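Local coordinates for cytosol aminopeptidase (Coxiella burnetii, PDB 3IJ3), which probably removes amino acids one at a time from the N-termini of peptides, as a manganese-dependent metalloaminopeptidase of the M17 family, at residues 61-65 with 66-70; 95-98 with 99-102; 32-35 with 36-39; 106-110 with 111-115. All blocks are in the same frame, centred on the assembly; numbering follows the deposited sequence. Where two conformers were deposited one is given.

Contact 1: 61-65 with 66-70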
ATOM      1  N   GLN A  61      44.951 -19.821  37.171  1.00  8.51           N
ATOM      2  CA  GLN A  61      45.117 -20.522  35.874  1.00 10.23           C
ATOM      3  C   GLN A  61      43.793 -20.683  35.136  1.00  8.71           C
ATOM      4  O   GLN A  61      43.705 -20.477  33.901  1.00  8.96           O
ATOM      5  CB  GLN A  61      45.698 -21.926  36.080  1.00 10.59           C
ATOM      6  CG  GLN A  61      47.124 -21.976  36.671  1.00 13.87           C
ATOM      7  CD  GLN A  61      48.212 -21.602  35.670  1.00 19.08           C
ATOM      8  OE1 GLN A  61      47.934 -21.225  34.510  1.00 17.44           O
ATOM      9  NE2 GLN A  61      49.475 -21.712  36.115  1.00 19.22           N
ATOM     10  N   TRP A  62      42.755 -21.051  35.885  1.00  9.47           N
ATOM     11  CA  TRP A  62      41.443 -21.296  35.273  1.00  8.78           C
ATOM     12  C   TRP A  62      40.815 -20.039  34.690  1.00  9.31           C
ATOM     13  O   TRP A  62      40.313 -20.067  33.563  1.00  9.31           O
ATOM     14  CB  TRP A  62      40.482 -21.978  36.246  1.00  9.81           C
ATOM     15  CG  TRP A  62      39.126 -22.148  35.689  1.00 10.35           C
ATOM     16  CD1 TRP A  62      38.019 -21.395  35.963  1.00 15.44           C
ATOM     17  CD2 TRP A  62      38.721 -23.112  34.717  1.00 11.99           C
ATOM     18  NE1 TRP A  62      36.945 -21.847  35.230  1.00 15.74           N
ATOM     19  CE2 TRP A  62      37.347 -22.913  34.472  1.00 13.74           C
ATOM     20  CE3 TRP A  62      39.384 -24.125  34.035  1.00 18.26           C
ATOM     21  CZ2 TRP A  62      36.634 -23.680  33.551  1.00 17.45           C
ATOM     22  CZ3 TRP A  62      38.661 -24.909  33.135  1.00 22.47           C
ATOM     23  CH2 TRP A  62      37.305 -24.680  32.913  1.00 20.74           C
ATOM     24  N   VAL A  63      40.815 -18.952  35.447  1.00  9.71           N
ATOM     25  CA  VAL A  63      40.230 -17.711  34.958  1.00 10.49           C
ATOM     26  C   VAL A  63      40.955 -17.259  33.685  1.00 11.15           C
ATOM     27  O   VAL A  63      40.313 -16.820  32.731  1.00 12.68           O
ATOM     28  CB  VAL A  63      40.196 -16.615  36.039  1.00 11.19           C
ATOM     29  CG1 VAL A  63      39.643 -15.320  35.466  1.00 13.36           C
ATOM     30  CG2 VAL A  63      39.347 -17.080  37.255  1.00 12.03           C
ATOM     31  N   LYS A  64      42.282 -17.383  33.668  1.00 12.30           N
ATOM     32  CA  LYS A  64      43.066 -17.044  32.472  1.00 14.62           C
ATOM     33  C   LYS A  64      42.758 -18.029  31.322  1.00 13.82           C
ATOM     34  O   LYS A  64      42.475 -17.609  30.193  1.00 13.86           O
ATOM     35  CB  LYS A  64      44.548 -17.044  32.795  1.00 14.93           C
ATOM     36  CG  LYS A  64      45.452 -16.720  31.611  1.00 22.23           C
ATOM     37  CD  LYS A  64      46.909 -16.658  32.024  1.00 29.48           C
ATOM     38  CE  LYS A  64      47.814 -16.342  30.832  1.00 33.43           C
ATOM     39  NZ  LYS A  64      49.250 -16.340  31.231  1.00 38.35           N
ATOM     40  N   ALA A  65      42.743 -19.326  31.624  1.00 11.79           N
ATOM     41  CA  ALA A  65      42.455 -20.351  30.606  1.00 12.39           C
ATOM     42  C   ALA A  65      41.040 -20.260  30.011  1.00 12.74           C
ATOM     43  O   ALA A  65      40.823 -20.638  28.869  1.00 12.99           O
ATOM     44  CB  ALA A  65      42.671 -21.735  31.179  1.00 12.73           C
ATOM     45  N   SER A  66      40.094 -19.762  30.790  1.00 14.48           N
ATOM     46  CA  SER A  66      38.698 -19.657  30.348  1.00 15.83           C
ATOM     47  C   SER A  66      38.443 -18.512  29.376  1.00 17.12           C
ATOM     48  O   SER A  66      37.461 -18.549  28.645  1.00 18.91           O
ATOM     49  CB  SER A  66      37.779 -19.465  31.555  1.00 17.09           C
ATOM     50  OG  SER A  66      37.885 -18.132  32.053  1.00 18.22           O
ATOM     51  N   GLY A  67      39.288 -17.486  29.373  1.00 17.68           N
ATOM     52  CA  GLY A  67      39.086 -16.337  28.497  1.00 18.92           C
ATOM     53  C   GLY A  67      38.158 -15.279  29.087  1.00 18.65           C
ATOM     54  O   GLY A  67      37.827 -14.292  28.425  1.00 19.28           O
ATOM     55  N   PHE A  68      37.743 -15.469  30.335  1.00 18.53           N
ATOM     56  CA  PHE A  68      36.882 -14.499  30.997  1.00 17.55           C
ATOM     57  C   PHE A  68      37.686 -13.256  31.287  1.00 17.47           C
ATOM     58  O   PHE A  68      38.749 -13.334  31.889  1.00 17.23           O
ATOM     59  CB  PHE A  68      36.318 -15.050  32.313  1.00 17.21           C
ATOM     60  CG  PHE A  68      35.468 -14.054  33.097  1.00 14.62           C
ATOM     61  CD1 PHE A  68      34.136 -13.842  32.771  1.00 15.31           C
ATOM     62  CD2 PHE A  68      35.999 -13.393  34.205  1.00 15.35           C
ATOM     63  CE1 PHE A  68      33.336 -12.935  33.518  1.00 13.60           C
ATOM     64  CE2 PHE A  68      35.239 -12.491  34.953  1.00 12.36           C
ATOM     65  CZ  PHE A  68      33.902 -12.268  34.619  1.00 12.04           C
ATOM     66  N   VAL A  69      37.151 -12.114  30.881  1.00 18.02           N
ATOM     67  CA  VAL A  69      37.808 -10.825  31.096  1.00 18.78           C
ATOM     68  C   VAL A  69      36.875  -9.777  31.737  1.00 19.29           C
ATOM     69  O   VAL A  69      37.239  -8.618  31.879  1.00 20.64           O
ATOM     70  CB  VAL A  69      38.378 -10.298  29.771  1.00 19.42           C
ATOM     71  CG1 VAL A  69      39.484 -11.228  29.275  1.00 20.08           C
ATOM     72  CG2 VAL A  69      37.289 -10.170  28.725  1.00 17.88           C
ATOM     73  N   GLY A  70      35.685 -10.192  32.143  1.00 18.70           N
ATOM     74  CA  GLY A  70      34.747  -9.276  32.778  1.00 18.80           C
ATOM     75  C   GLY A  70      33.723  -8.626  31.877  1.00 18.38           C
ATOM     76  O   GLY A  70      33.079  -7.663  32.292  1.00 18.26           O
TER
HETATM   77  O   HOH W   1      40.942 -14.566  31.004  1.00 28.79           O
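Ser66 and Val63 meet through one short bond: the hydroxyl OG of Ser66 donates to the carbonyl O of Val63 at 2.8 Å, approaching from above the carbonyl plane. The hydroxyl also works as an acceptor, taking the backbone N-H of Phe68 at 3.2 Å along a nearly straight path (160°). A chi1 of 75°, with OG tucked between the backbone N and the carbonyl carbon of Ser66, turns the group inward to serve both. The same residue still keeps its helical bond, Ser66 N to Trp62 O at 2.8 Å, while the next one, Gly67 N to Lys64 O, is a longer 3-10-type (i to i-3) bond at 3.3 Å. One water ties the loop back to the helix, giving one proton to Val63 O and the other to Phe68 O. Beside these bonds, Val63 CG1 sits at the edge of the Phe68 ring, 4.3 Å from CD2, and Ser66 CB lies over a face of the Trp62 indole. Farther out, Trp62 NE1 is held by Ser77 O, and its ring meets Trp62 of a second subunit. Helix 57-66 thus ends in an ST turn at Ser66, with Gly67 leaving helical geometry through a positive phi.

Contact 2: 95-98 with 99-102; sequences YEYS and WDFG
Ser98 O receives the N-H of Phe101 at 3.0 Å, the donor standing above the carbonyl plane, and the same oxygen lies in the plane of the Phe101 ring at its edge, 3.4 Å from CD2. With the following bond from Gly102 N to Trp99 O, this builds a short 3-10-like turn leading towards helix 104-107. The chain enters it through a tighter bend at Ser98, whose positive phi (75°) and the weak Trp99 N to Tyr97 O bond fit a classic gamma turn. That bend brings Trp99 back across Tyr97. Because Tyr97 CG is anti to the backbone N (chi1 180°), its ring reaches alongside the turn, where Trp99 N lies over one face and Trp99 CB touches CE2 at 3.6 Å. The indole turns an edge towards the phenol face in an offset edge-to-face pair, with centroids 5.8 Å apart and planes at 63°. Outside the turn, Arg461 makes a cation-pi contact with Trp99, and helix 123-135 packs against Phe101 through Ala129. The Asp100 carboxylate is fixed by Ser93 N, which bonds to OD2, and this oxygen comes in at the edge of the Tyr97 ring, 3.5 Å from CD2.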
ATOM      1  N   TYR A  95      29.034  -1.539  38.615  1.00 25.39           N
ATOM      2  CA  TYR A  95      28.613  -2.139  39.889  1.00 26.96           C
ATOM      3  C   TYR A  95      27.216  -1.701  40.378  1.00 28.50           C
ATOM      4  O   TYR A  95      26.681  -2.291  41.324  1.00 28.45           O
ATOM      5  CB  TYR A  95      29.687  -1.958  40.971  1.00 26.66           C
ATOM      6  CG  TYR A  95      30.957  -2.739  40.672  1.00 29.00           C
ATOM      7  CD1 TYR A  95      31.022  -4.119  40.888  1.00 28.06           C
ATOM      8  CD2 TYR A  95      32.097  -2.101  40.178  1.00 29.41           C
ATOM      9  CE1 TYR A  95      32.218  -4.848  40.610  1.00 28.67           C
ATOM     10  CE2 TYR A  95      33.272  -2.818  39.895  1.00 30.18           C
ATOM     11  CZ  TYR A  95      33.323  -4.180  40.111  1.00 28.29           C
ATOM     12  OH  TYR A  95      34.489  -4.860  39.833  1.00 26.82           O
ATOM     13  N   GLU A  96      26.624  -0.696  39.725  1.00 30.60           N
ATOM     14  CA  GLU A  96      25.274  -0.215  40.076  1.00 31.63           C
ATOM     15  C   GLU A  96      24.204  -0.458  38.984  1.00 32.34           C
ATOM     16  O   GLU A  96      23.078   0.010  39.125  1.00 34.39           O
ATOM     17  CB  GLU A  96      25.313   1.284  40.409  1.00 32.06           C
ATOM     18  CG  GLU A  96      26.130   1.662  41.650  1.00 34.50           C
ATOM     19  CD  GLU A  96      27.635   1.554  41.447  1.00 39.04           C
ATOM     20  OE1 GLU A  96      28.329   1.049  42.359  1.00 42.31           O
ATOM     21  OE2 GLU A  96      28.127   1.958  40.372  1.00 43.98           O
ATOM     22  N   TYR A  97      24.525  -1.197  37.920  1.00 31.99           N
ATOM     23  CA  TYR A  97      23.555  -1.425  36.825  1.00 31.60           C
ATOM     24  C   TYR A  97      22.431  -2.440  37.158  1.00 31.89           C
ATOM     25  O   TYR A  97      21.274  -2.238  36.781  1.00 33.74           O
ATOM     26  CB  TYR A  97      24.286  -1.803  35.541  1.00 31.06           C
ATOM     27  CG  TYR A  97      23.372  -2.060  34.385  1.00 30.91           C
ATOM     28  CD1 TYR A  97      22.555  -1.047  33.885  1.00 31.48           C
ATOM     29  CD2 TYR A  97      23.345  -3.294  33.754  1.00 31.23           C
ATOM     30  CE1 TYR A  97      21.709  -1.277  32.820  1.00 32.55           C
ATOM     31  CE2 TYR A  97      22.507  -3.528  32.679  1.00 31.38           C
ATOM     32  CZ  TYR A  97      21.696  -2.512  32.215  1.00 30.42           C
ATOM     33  OH  TYR A  97      20.862  -2.741  31.153  1.00 34.51           O
ATOM     34  N   SER A  98      22.780  -3.528  37.830  1.00 30.81           N
ATOM     35  CA  SER A  98      21.796  -4.543  38.289  1.00 29.14           C
ATOM     36  C   SER A  98      21.189  -5.520  37.275  1.00 27.57           C
ATOM     37  O   SER A  98      21.102  -6.716  37.586  1.00 24.78           O
ATOM     38  CB  SER A  98      20.679  -3.877  39.118  1.00 30.02           C
ATOM     39  OG  SER A  98      21.250  -3.175  40.220  1.00 32.29           O
ATOM     40  N   TRP A  99      20.736  -5.054  36.102  1.00 25.15           N
ATOM     41  CA  TRP A  99      20.148  -5.970  35.117  1.00 24.81           C
ATOM     42  C   TRP A  99      21.074  -7.078  34.641  1.00 22.52           C
ATOM     43  O   TRP A  99      20.581  -8.062  34.115  1.00 22.63           O
ATOM     44  CB  TRP A  99      19.583  -5.272  33.858  1.00 24.97           C
ATOM     45  CG  TRP A  99      18.221  -4.662  33.961  1.00 28.08           C
ATOM     46  CD1 TRP A  99      17.899  -3.347  33.777  1.00 29.87           C
ATOM     47  CD2 TRP A  99      16.990  -5.340  34.253  1.00 28.01           C
ATOM     48  NE1 TRP A  99      16.551  -3.161  33.932  1.00 30.77           N
ATOM     49  CE2 TRP A  99      15.965  -4.363  34.232  1.00 30.46           C
ATOM     50  CE3 TRP A  99      16.654  -6.670  34.549  1.00 28.85           C
ATOM     51  CZ2 TRP A  99      14.625  -4.670  34.479  1.00 29.14           C
ATOM     52  CZ3 TRP A  99      15.309  -6.980  34.797  1.00 27.33           C
ATOM     53  CH2 TRP A  99      14.314  -5.976  34.758  1.00 30.09           C
ATOM     54  N   ASP A 100      22.399  -6.956  34.787  1.00 21.57           N
ATOM     55  CA  ASP A 100      23.258  -8.075  34.347  1.00 20.14           C
ATOM     56  C   ASP A 100      22.891  -9.339  35.133  1.00 17.69           C
ATOM     57  O   ASP A 100      22.982 -10.471  34.609  1.00 16.91           O
ATOM     58  CB  ASP A 100      24.746  -7.770  34.519  1.00 21.24           C
ATOM     59  CG  ASP A 100      25.231  -6.630  33.621  1.00 23.76           C
ATOM     60  OD1 ASP A 100      25.010  -6.714  32.392  1.00 26.75           O
ATOM     61  OD2 ASP A 100      25.873  -5.689  34.142  1.00 20.91           O
ATOM     62  N   PHE A 101      22.471  -9.147  36.395  1.00 14.57           N
ATOM     63  CA  PHE A 101      22.040 -10.269  37.238  1.00 14.22           C
ATOM     64  C   PHE A 101      20.794 -10.948  36.675  1.00 13.93           C
ATOM     65  O   PHE A 101      20.547 -12.120  36.925  1.00 11.94           O
ATOM     66  CB  PHE A 101      21.803  -9.829  38.690  1.00 14.22           C
ATOM     67  CG  PHE A 101      23.062  -9.486  39.422  1.00 13.72           C
ATOM     68  CD1 PHE A 101      23.720 -10.456  40.181  1.00 14.79           C
ATOM     69  CD2 PHE A 101      23.608  -8.219  39.336  1.00 16.27           C
ATOM     70  CE1 PHE A 101      24.885 -10.161  40.824  1.00 15.77           C
ATOM     71  CE2 PHE A 101      24.785  -7.918  39.986  1.00 17.17           C
ATOM     72  CZ  PHE A 101      25.420  -8.887  40.738  1.00 14.78           C
ATOM     73  N   GLY A 102      20.002 -10.211  35.901  1.00 14.39           N
ATOM     74  CA  GLY A 102      18.809 -10.798  35.284  1.00 14.58           C
ATOM     75  C   GLY A 102      19.109 -11.942  34.329  1.00 14.77           C
ATOM     76  O   GLY A 102      18.263 -12.813  34.098  1.00 15.77           O
TER

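Contact 3: 32-35 with 36-39; sequences EKKK and NFIP
Lys34 and Phe37 make the chief apolar contact of this bend, a CH-pi interaction in which the lysine CB stands over one face of the ring, 4.1 Å from its centroid and 22° off the normal. CB is displaced towards the rim and so comes within 3.8 Å of Phe37 CZ. The two side chains cross at about a right angle: with CG beside the backbone N (chi1 -64°), the extended lysine chain leads away from the ring, and its aliphatic root does the touching. Polar backbone atoms approach the ring as well. Glu32 O lies near the ring plane at the edge, 3.4 Å from CZ, and Lys34 N comes close to CE2. The bend that allows this is an open turn, Lys34 to Phe37, in the loop joining strand 29-30 to strand 38-43; the two strands are parallel, with 151-154 and 111-114 between them in the sheet. Phe37 lies just ahead of its strand, and its ring meets that of Phe154. Water takes the place of direct hydrogen bonds across the turn. One molecule accepts from Phe37 N at 3.0 Å and lies close to Lys34 O; a second bridges Lys35 O and Phe37 O. Around both, competing acceptors outnumber the protons and leave their sharing uncertain. Van der Waals contact also joins Asn36 and Lys34, which run side by side in the same direction. Asn36 chi1 of 55° swings the amide back along the lysine, leaving OD1 3.4 Å from Lys34 CB and 3.9 Å from CD.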
ATOM      1  N   GLU A  32      16.042 -20.592  53.471  1.00 25.72           N
ATOM      2  CA  GLU A  32      16.747 -21.083  54.663  1.00 26.74           C
ATOM      3  C   GLU A  32      18.237 -20.798  54.504  1.00 26.38           C
ATOM      4  O   GLU A  32      18.883 -21.337  53.607  1.00 26.34           O
ATOM      5  CB  GLU A  32      16.533 -22.580  54.899  1.00 27.25           C
ATOM      6  CG  GLU A  32      17.328 -23.096  56.131  1.00 31.38           C
ATOM      7  CD  GLU A  32      17.091 -24.568  56.452  1.00 35.78           C
ATOM      8  OE1 GLU A  32      16.172 -25.182  55.860  1.00 41.01           O
ATOM      9  OE2 GLU A  32      17.826 -25.101  57.312  1.00 38.82           O
ATOM     10  N   LYS A  33      18.785 -19.967  55.385  1.00 26.32           N
ATOM     11  CA  LYS A  33      20.197 -19.601  55.295  1.00 27.12           C
ATOM     12  C   LYS A  33      21.124 -20.784  55.590  1.00 26.58           C
ATOM     13  O   LYS A  33      20.902 -21.528  56.546  1.00 26.40           O
ATOM     14  CB  LYS A  33      20.518 -18.426  56.227  1.00 27.63           C
ATOM     15  CG  LYS A  33      21.898 -17.836  55.986  1.00 31.14           C
ATOM     16  CD  LYS A  33      22.107 -16.547  56.753  1.00 34.80           C
ATOM     17  CE  LYS A  33      23.426 -15.893  56.369  1.00 35.56           C
ATOM     18  NZ  LYS A  33      23.618 -14.610  57.103  1.00 39.49           N
ATOM     19  N   LYS A  34      22.156 -20.938  54.761  1.00 26.23           N
ATOM     20  CA  LYS A  34      23.143 -22.018  54.904  1.00 26.70           C
ATOM     21  C   LYS A  34      24.553 -21.534  54.600  1.00 26.25           C
ATOM     22  O   LYS A  34      24.745 -20.559  53.871  1.00 25.63           O
ATOM     23  CB  LYS A  34      22.812 -23.194  53.987  1.00 27.20           C
ATOM     24  CG  LYS A  34      21.509 -23.860  54.327  1.00 29.38           C
ATOM     25  CD  LYS A  34      21.282 -25.084  53.477  1.00 31.18           C
ATOM     26  CE  LYS A  34      19.990 -25.782  53.877  1.00 32.40           C
ATOM     27  NZ  LYS A  34      19.803 -27.044  53.127  1.00 33.03           N
ATOM     28  N   LYS A  35      25.541 -22.237  55.160  1.00 25.45           N
ATOM     29  CA  LYS A  35      26.948 -21.888  54.975  1.00 25.85           C
ATOM     30  C   LYS A  35      27.613 -22.518  53.749  1.00 23.72           C
ATOM     31  O   LYS A  35      28.801 -22.297  53.520  1.00 25.27           O
ATOM     32  CB  LYS A  35      27.752 -22.251  56.244  1.00 26.76           C
ATOM     33  CG  LYS A  35      27.398 -21.424  57.467  1.00 30.80           C
ATOM     34  CD  LYS A  35      27.765 -19.951  57.269  1.00 36.15           C
ATOM     35  CE  LYS A  35      27.573 -19.145  58.547  1.00 40.35           C
ATOM     36  NZ  LYS A  35      27.872 -17.701  58.322  1.00 43.82           N
ATOM     37  N   ASN A  36      26.860 -23.276  52.951  1.00 21.36           N
ATOM     38  CA  ASN A  36      27.417 -23.932  51.765  1.00 18.91           C
ATOM     39  C   ASN A  36      26.859 -23.486  50.394  1.00 18.07           C
ATOM     40  O   ASN A  36      26.928 -24.245  49.416  1.00 18.12           O
ATOM     41  CB  ASN A  36      27.304 -25.452  51.901  1.00 19.79           C
ATOM     42  CG  ASN A  36      25.890 -25.919  52.168  1.00 19.20           C
ATOM     43  OD1 ASN A  36      24.939 -25.126  52.116  1.00 17.48           O
ATOM     44  ND2 ASN A  36      25.737 -27.222  52.469  1.00 13.61           N
ATOM     45  N   PHE A  37      26.301 -22.279  50.311  1.00 15.92           N
ATOM     46  CA  PHE A  37      25.824 -21.803  49.011  1.00 14.41           C
ATOM     47  C   PHE A  37      27.021 -21.405  48.141  1.00 13.53           C
ATOM     48  O   PHE A  37      28.057 -21.036  48.668  1.00 14.49           O
ATOM     49  CB  PHE A  37      24.928 -20.580  49.150  1.00 13.28           C
ATOM     50  CG  PHE A  37      23.645 -20.815  49.886  1.00 15.52           C
ATOM     51  CD1 PHE A  37      22.850 -21.905  49.604  1.00 20.02           C
ATOM     52  CD2 PHE A  37      23.170 -19.856  50.777  1.00 19.00           C
ATOM     53  CE1 PHE A  37      21.625 -22.087  50.268  1.00 22.32           C
ATOM     54  CE2 PHE A  37      21.952 -20.032  51.434  1.00 21.24           C
ATOM     55  CZ  PHE A  37      21.185 -21.143  51.173  1.00 19.49           C
ATOM     56  N   ILE A  38      26.852 -21.442  46.809  1.00 12.42           N
ATOM     57  CA  ILE A  38      27.901 -21.042  45.851  1.00 11.83           C
ATOM     58  C   ILE A  38      27.840 -19.524  45.622  1.00 11.95           C
ATOM     59  O   ILE A  38      26.798 -18.995  45.190  1.00 10.96           O
ATOM     60  CB  ILE A  38      27.703 -21.748  44.497  1.00 11.57           C
ATOM     61  CG1 ILE A  38      27.677 -23.264  44.681  1.00 14.18           C
ATOM     62  CG2 ILE A  38      28.801 -21.324  43.480  1.00 12.97           C
ATOM     63  CD1 ILE A  38      27.129 -24.028  43.476  1.00 15.27           C
ATOM     64  N   PRO A  39      28.923 -18.800  45.946  1.00 12.97           N
ATOM     65  CA  PRO A  39      28.871 -17.359  45.732  1.00 13.28           C
ATOM     66  C   PRO A  39      28.907 -16.931  44.263  1.00 14.16           C
ATOM     67  O   PRO A  39      29.600 -17.547  43.449  1.00 13.16           O
ATOM     68  CB  PRO A  39      30.121 -16.846  46.453  1.00 14.66           C
ATOM     69  CG  PRO A  39      31.090 -18.011  46.408  1.00 16.77           C
ATOM     70  CD  PRO A  39      30.198 -19.232  46.560  1.00 14.54           C
TER
HETATM   71  O   HOH W   2      26.613 -19.999  52.233  1.00 17.92           O
HETATM   72  O   HOH W   3      29.288 -20.815  50.951  1.00 36.16           O

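Contact 4: 106-110 with 111-115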
ATOM      1  N   LYS A 106      19.600 -18.130  32.926  1.00 17.22           N
ATOM      2  CA  LYS A 106      19.850 -18.732  31.602  1.00 19.27           C
ATOM      3  C   LYS A 106      21.271 -19.268  31.363  1.00 19.08           C
ATOM      4  O   LYS A 106      21.493 -20.037  30.424  1.00 18.39           O
ATOM      5  CB  LYS A 106      19.489 -17.756  30.480  1.00 20.51           C
ATOM      6  CG  LYS A 106      17.994 -17.551  30.276  1.00 24.08           C
ATOM      7  CD  LYS A 106      17.763 -16.601  29.102  1.00 28.99           C
ATOM      8  CE  LYS A 106      16.306 -16.376  28.781  1.00 32.88           C
ATOM      9  NZ  LYS A 106      15.619 -17.587  28.282  1.00 35.73           N
ATOM     10  N   VAL A 107      22.218 -18.894  32.216  1.00 17.98           N
ATOM     11  CA  VAL A 107      23.608 -19.307  32.041  1.00 17.33           C
ATOM     12  C   VAL A 107      24.204 -20.069  33.220  1.00 17.54           C
ATOM     13  O   VAL A 107      25.200 -20.784  33.052  1.00 17.26           O
ATOM     14  CB  VAL A 107      24.511 -18.091  31.688  1.00 17.61           C
ATOM     15  CG1 VAL A 107      24.067 -17.473  30.343  1.00 21.18           C
ATOM     16  CG2 VAL A 107      24.512 -17.032  32.806  1.00 14.48           C
ATOM     17  N   LEU A 108      23.605 -19.948  34.399  1.00 17.31           N
ATOM     18  CA  LEU A 108      24.155 -20.615  35.581  1.00 16.64           C
ATOM     19  C   LEU A 108      24.070 -22.116  35.571  1.00 17.27           C
ATOM     20  O   LEU A 108      23.082 -22.691  35.126  1.00 16.23           O
ATOM     21  CB  LEU A 108      23.484 -20.141  36.866  1.00 15.83           C
ATOM     22  CG  LEU A 108      23.918 -18.805  37.444  1.00 17.00           C
ATOM     23  CD1 LEU A 108      23.015 -18.427  38.620  1.00 12.92           C
ATOM     24  CD2 LEU A 108      25.382 -18.866  37.876  1.00 16.69           C
ATOM     25  N   PRO A 109      25.128 -22.769  36.072  1.00 18.45           N
ATOM     26  CA  PRO A 109      25.022 -24.197  36.231  1.00 19.13           C
ATOM     27  C   PRO A 109      23.992 -24.478  37.340  1.00 20.66           C
ATOM     28  O   PRO A 109      23.577 -23.553  38.044  1.00 19.19           O
ATOM     29  CB  PRO A 109      26.416 -24.610  36.727  1.00 18.62           C
ATOM     30  CG  PRO A 109      27.322 -23.467  36.459  1.00 20.37           C
ATOM     31  CD  PRO A 109      26.455 -22.249  36.455  1.00 18.99           C
ATOM     32  N   PRO A 110      23.582 -25.737  37.503  1.00 20.76           N
ATOM     33  CA  PRO A 110      22.649 -26.071  38.581  1.00 20.75           C
ATOM     34  C   PRO A 110      23.222 -25.780  39.976  1.00 19.90           C
ATOM     35  O   PRO A 110      24.450 -25.877  40.183  1.00 18.96           O
ATOM     36  CB  PRO A 110      22.468 -27.586  38.415  1.00 22.17           C
ATOM     37  CG  PRO A 110      22.706 -27.820  36.973  1.00 23.26           C
ATOM     38  CD  PRO A 110      23.849 -26.899  36.641  1.00 22.50           C
ATOM     39  N   GLY A 111      22.358 -25.409  40.921  1.00 17.90           N
ATOM     40  CA  GLY A 111      22.818 -25.177  42.295  1.00 17.87           C
ATOM     41  C   GLY A 111      22.092 -24.148  43.111  1.00 16.33           C
ATOM     42  O   GLY A 111      21.135 -23.524  42.645  1.00 16.58           O
ATOM     43  N   ALA A 112      22.563 -24.007  44.354  1.00 15.19           N
ATOM     44  CA  ALA A 112      22.061 -23.055  45.332  1.00 13.76           C
ATOM     45  C   ALA A 112      23.117 -21.980  45.440  1.00 13.35           C
ATOM     46  O   ALA A 112      24.241 -22.251  45.876  1.00 13.42           O
ATOM     47  CB  ALA A 112      21.843 -23.743  46.714  1.00 13.43           C
ATOM     48  N   PHE A 113      22.767 -20.756  45.052  1.00 12.10           N
ATOM     49  CA  PHE A 113      23.734 -19.653  44.999  1.00 11.22           C
ATOM     50  C   PHE A 113      23.418 -18.552  45.985  1.00 11.73           C
ATOM     51  O   PHE A 113      22.333 -18.501  46.558  1.00 11.20           O
ATOM     52  CB  PHE A 113      23.783 -19.073  43.568  1.00 12.14           C
ATOM     53  CG  PHE A 113      24.192 -20.078  42.500  1.00 10.52           C
ATOM     54  CD1 PHE A 113      25.522 -20.167  42.087  1.00 12.13           C
ATOM     55  CD2 PHE A 113      23.262 -20.936  41.921  1.00 12.59           C
ATOM     56  CE1 PHE A 113      25.918 -21.093  41.111  1.00 12.37           C
ATOM     57  CE2 PHE A 113      23.641 -21.868  40.950  1.00 15.07           C
ATOM     58  CZ  PHE A 113      24.985 -21.952  40.543  1.00 13.49           C
ATOM     59  N   GLN A 114      24.363 -17.645  46.178  0.50 11.84           N
ATOM     60  CA  GLN A 114      24.136 -16.518  47.055  0.50 12.09           C
ATOM     61  C   GLN A 114      24.929 -15.344  46.548  0.50 13.02           C
ATOM     62  O   GLN A 114      25.968 -15.516  45.905  0.50 13.35           O
ATOM     63  CB  GLN A 114      24.604 -16.834  48.484  0.50 12.79           C
ATOM     64  CG  GLN A 114      26.115 -16.937  48.576  0.50 11.30           C
ATOM     65  CD  GLN A 114      26.627 -17.310  49.948  0.50 15.54           C
ATOM     66  OE1 GLN A 114      25.863 -17.675  50.842  0.50 16.37           O
ATOM     67  NE2 GLN A 114      27.942 -17.247  50.111  0.50 19.58           N
ATOM     68  N   LEU A 115      24.422 -14.149  46.828  1.00 13.38           N
ATOM     69  CA  LEU A 115      25.110 -12.898  46.514  1.00 14.00           C
ATOM     70  C   LEU A 115      25.756 -12.462  47.819  1.00 15.86           C
ATOM     71  O   LEU A 115      25.382 -12.963  48.891  1.00 17.01           O
ATOM     72  CB  LEU A 115      24.131 -11.813  46.078  1.00 14.99           C
ATOM     73  CG  LEU A 115      23.308 -12.132  44.831  1.00 14.34           C
ATOM     74  CD1 LEU A 115      22.584 -10.835  44.390  1.00 12.11           C
ATOM     75  CD2 LEU A 115      24.194 -12.668  43.731  1.00 15.09           C
TER
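Leu108 and Phe113 face one another across the bend between helix 104-107 and strand 111-114, their side chains arriving from opposite directions. Both carry CG beside the backbone N and anti to the carbonyl carbon, with chi1 at -79° for Leu108 and -60° for Phe113, and at each residue CB points toward the other segment. The leucine chain is extended at its second torsion (chi2 173°), so its two methyls form a fork presented to the ring. CD1 stands almost over the middle of one Phe113 face in a CH-pi contact, 4.2 Å from the centroid, while CD2 covers the same face nearer its rim, 4.0 Å from CE1. The phenyl edge is used separately. Pro109 O lies near the ring plane, 3.3 Å from CZ and 3.4 Å from CE2, so the positively polarised ring hydrogens point towards an oxygen that is buried without a hydrogen-bonding partner in the model. The proline ring adds a looser apolar touch through CD, 4.4 Å from CZ. Two consecutive prolines stiffen the chain before it turns at Gly111, whose positive phi suits a residue without a CB. Ala65 and Gly67 of a second subunit pack on Pro109 and Pro110 respectively. Beyond this pair, Ile40, Val88 and Ala151 from three other strands close round Leu108 and Phe113. The whole forms the returning limb of a beta-alpha-beta crossover, from strand 85-91 through helix 104-107 into the parallel strand 111-114 of the N-terminal domain.

Along the chain the order is contact 3, contact 1, contact 2, contact 4, all on the same side of the chain's centre. Contacts 3 and 4 lie closest, their centres about 12 Å apart, because strands 38-43 and 111-114 are neighbours in the six-stranded sheet; Ile38 N to Ala112 O (2.9 Å) is a probable hydrogen bond between them. Contact 2, about 15 Å from contact 4 by centres, joins it through Phe101 and Leu115. Contact 1 touches none of the others within the chain, but contact 4 packs through Pro109 and Pro110 on Ala65 and Gly67 of a second subunit, the contact 1 of that copy, so these two turns share an interface between subunits.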